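Local coordinates for protein protease (Penicillium cyclopium, PDB 5Z6O) that cuts peptide bonds as a subtilisin-type serine protease of the proteinase K class, probably hydrolysing casein, gelatin and type IV collagen, at residues S8-L13 with K210-A215. Sequence-based numbering, arbitrary orientation.
Sequences SPSWGL and KDITAA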
ATOM      1  N   SER A   8       5.478 -11.306  15.047  1.00 15.66           N
ATOM      2  CA  SER A   8       5.599 -10.946  13.640  1.00 16.27           C
ATOM      3  C   SER A   8       6.852 -10.102  13.424  1.00 13.41           C
ATOM      4  O   SER A   8       7.205  -9.275  14.276  1.00 14.61           O
ATOM      5  CB  SER A   8       4.381 -10.156  13.198  1.00 17.98           C
ATOM      6  OG  SER A   8       4.227  -9.007  14.025  1.00 52.23           O
ATOM      7  N   PRO A   9       7.510 -10.250  12.277  1.00 14.01           N
ATOM      8  CA  PRO A   9       8.833  -9.633  12.088  1.00 12.59           C
ATOM      9  C   PRO A   9       8.805  -8.152  11.756  1.00 16.82           C
ATOM     10  O   PRO A   9       9.872  -7.561  11.551  1.00 18.37           O
ATOM     11  CB  PRO A   9       9.418 -10.437  10.918  1.00 16.83           C
ATOM     12  CG  PRO A   9       8.247 -10.892  10.167  1.00 15.32           C
ATOM     13  CD  PRO A   9       7.169 -11.190  11.198  1.00 13.46           C
ATOM     14  N   SER A  10       7.630  -7.532  11.679  1.00 10.43           N
ATOM     15  CA  SER A  10       7.545  -6.082  11.535  1.00  8.37           C
ATOM     16  C   SER A  10       6.451  -5.608  12.480  1.00  9.12           C
ATOM     17  O   SER A  10       5.354  -6.178  12.452  1.00 11.28           O
ATOM     18  CB  SER A  10       7.206  -5.677  10.093  1.00  9.66           C
ATOM     19  OG  SER A  10       7.120  -4.253  10.003  1.00 11.99           O
ATOM     20  N   TRP A  11       6.739  -4.575  13.294  1.00  9.54           N
ATOM     21  CA  TRP A  11       5.748  -4.066  14.257  1.00 10.30           C
ATOM     22  C   TRP A  11       4.481  -3.586  13.566  1.00 12.08           C
ATOM     23  O   TRP A  11       3.410  -3.611  14.175  1.00  8.93           O
ATOM     24  CB  TRP A  11       6.346  -2.924  15.127  1.00 11.24           C
ATOM     25  CG  TRP A  11       6.561  -1.649  14.368  1.00 10.01           C
ATOM     26  CD1 TRP A  11       7.683  -1.274  13.671  1.00 10.90           C
ATOM     27  CD2 TRP A  11       5.623  -0.580  14.210  1.00  8.64           C
ATOM     28  NE1 TRP A  11       7.489  -0.041  13.077  1.00 10.33           N
ATOM     29  CE2 TRP A  11       6.220   0.388  13.366  1.00  7.99           C
ATOM     30  CE3 TRP A  11       4.320  -0.370  14.656  1.00  8.37           C
ATOM     31  CZ2 TRP A  11       5.574   1.569  13.005  1.00 10.82           C
ATOM     32  CZ3 TRP A  11       3.670   0.831  14.273  1.00  7.67           C
ATOM     33  CH2 TRP A  11       4.313   1.779  13.497  1.00 10.67           C
ATOM     34  N   GLY A  12       4.556  -3.196  12.291  1.00  9.22           N
ATOM     35  CA  GLY A  12       3.366  -2.665  11.629  1.00  7.68           C
ATOM     36  C   GLY A  12       2.274  -3.713  11.453  1.00  8.54           C
ATOM     37  O   GLY A  12       1.077  -3.410  11.583  1.00 11.51           O
ATOM     38  N   LEU A  13       2.664  -4.970  11.209  1.00  9.50           N
ATOM     39  CA  LEU A  13       1.672  -6.032  11.092  1.00  7.37           C
ATOM     40  C   LEU A  13       0.919  -6.216  12.396  1.00  8.45           C
ATOM     41  O   LEU A  13      -0.317  -6.245  12.428  1.00 11.18           O
ATOM     42  CB  LEU A  13       2.352  -7.355  10.704  1.00 10.31           C
ATOM     43  CG  LEU A  13       3.037  -7.364   9.337  1.00 11.09           C
ATOM     44  CD1 LEU A  13       3.631  -8.758   9.126  1.00 13.44           C
ATOM     45  CD2 LEU A  13       2.033  -7.065   8.195  1.00  9.66           C
ATOM     46  N   LYS A 210       7.164   3.960   9.918  1.00 12.07           N
ATOM     47  CA  LYS A 210       8.545   4.168  10.351  1.00  8.12           C
ATOM     48  C   LYS A 210       9.121   2.857  10.831  1.00 10.26           C
ATOM     49  O   LYS A 210       8.487   2.148  11.639  1.00 12.41           O
ATOM     50  CB  LYS A 210       8.629   5.218  11.466  1.00 12.93           C
ATOM     51  CG  LYS A 210      10.070   5.383  12.011  1.00 14.04           C
ATOM     52  CD  LYS A 210      10.141   6.540  13.019  1.00 19.53           C
ATOM     53  CE  LYS A 210      11.593   6.789  13.451  1.00 21.19           C
ATOM     54  NZ  LYS A 210      11.955   5.845  14.518  1.00 27.91           N
ATOM     55  N   ASP A 211      10.318   2.525  10.322  1.00 13.49           N
ATOM     56  CA  ASP A 211      11.031   1.287  10.661  1.00 11.75           C
ATOM     57  C   ASP A 211      10.178   0.058  10.370  1.00 10.57           C
ATOM     58  O   ASP A 211       9.890  -0.757  11.251  1.00  9.10           O
ATOM     59  CB  ASP A 211      11.536   1.286  12.124  1.00 10.28           C
ATOM     60  CG  ASP A 211      12.549   2.392  12.369  1.00 19.39           C
ATOM     61  OD1 ASP A 211      13.350   2.665  11.467  1.00 18.49           O
ATOM     62  OD2 ASP A 211      12.534   3.018  13.431  1.00 22.48           O
ATOM     63  N   ILE A 212       9.832  -0.088   9.088  1.00  8.66           N
ATOM     64  CA  ILE A 212       8.999  -1.187   8.600  1.00  9.41           C
ATOM     65  C   ILE A 212       9.916  -2.202   7.914  1.00  7.53           C
ATOM     66  O   ILE A 212      10.675  -1.842   7.014  1.00 11.07           O
ATOM     67  CB  ILE A 212       7.926  -0.678   7.628  1.00 11.79           C
ATOM     68  CG1 ILE A 212       6.987   0.315   8.313  1.00  8.70           C
ATOM     69  CG2 ILE A 212       7.198  -1.884   6.984  1.00  7.35           C
ATOM     70  CD1 ILE A 212       6.250  -0.331   9.509  1.00  9.35           C
ATOM     71  N   THR A 213       9.887  -3.458   8.364  1.00  9.76           N
ATOM     72  CA  THR A 213      10.736  -4.505   7.812  1.00 10.31           C
ATOM     73  C   THR A 213       9.969  -5.319   6.776  1.00  9.68           C
ATOM     74  O   THR A 213       8.836  -5.751   7.033  1.00 10.02           O
ATOM     75  CB  THR A 213      11.237  -5.407   8.940  1.00 11.78           C
ATOM     76  OG1 THR A 213      11.950  -4.581   9.877  1.00 15.52           O
ATOM     77  CG2 THR A 213      12.161  -6.558   8.407  1.00 12.00           C
ATOM     78  N   ALA A 214      10.601  -5.569   5.620  1.00 10.10           N
ATOM     79  CA  ALA A 214       9.956  -6.375   4.580  1.00 10.55           C
ATOM     80  C   ALA A 214      11.028  -6.930   3.638  1.00 10.54           C
ATOM     81  O   ALA A 214      12.220  -6.663   3.803  1.00 13.38           O
ATOM     82  CB  ALA A 214       8.926  -5.546   3.797  1.00 10.27           C
ATOM     83  N   ALA A 215      10.590  -7.683   2.624  1.00 11.60           N
ATOM     84  CA  ALA A 215      11.524  -8.368   1.723  1.00 13.12           C
ATOM     85  C   ALA A 215      12.345  -7.380   0.898  1.00 12.22           C
ATOM     86  O   ALA A 215      11.907  -6.265   0.583  1.00 12.34           O
ATOM     87  CB  ALA A 215      10.735  -9.273   0.763  1.00 11.63           C
TER
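Trp-11 brings the pyrrole edge of its indole up to two successive backbone carbonyls, and its N-H is shared between them. The stronger bond runs from NE1 to the O of Lys-210, 2.8 Å long; that oxygen lies in the ring plane and its C=O points almost straight at the donor, at 163°. Asp-211 O takes a weak second share, 3.1 Å from NE1. The indole gets there because CG sits between the backbone N and the carbonyl carbon of Trp-11 (chi1 71°). CD1 of Ile-212 packs obliquely against the ring, 3.9 Å from CE2 of Trp-11, the two side chains crossing at about a right angle.

Farther along, Ser-10, the N-cap of helix 11-16, turns OG anti to its own backbone N (chi1 179°) and accepts a weak bond from Thr-213 N, 3.3 Å from OG. Its carbonyl O takes the amide of Leu-13 in the first helical turn. Thr-213 sets CB 3.6 Å from Pro-9 O, while its hydroxyl is hydrogen-bonded to Thr-223 on the partner strand 221-224. A G1 beta bulge of Asp-211 and Ile-212, opposite Leu-224, starts the strand, and Lys-210 NZ forms a salt bridge with Asp-211 OD2, approaching from above the carboxylate plane.

Across this contact helix 11-16 is held beside the 212-215/221-224 hairpin mainly by the indole bond to Lys-210 O; the hairpin leads to the probable charge-relay serine, Ser-228. The indole N-H donates to carbonyls and Ser-10 OG accepts from an amide, so the contact depends on the strand's backbone course more than on its polar side chains.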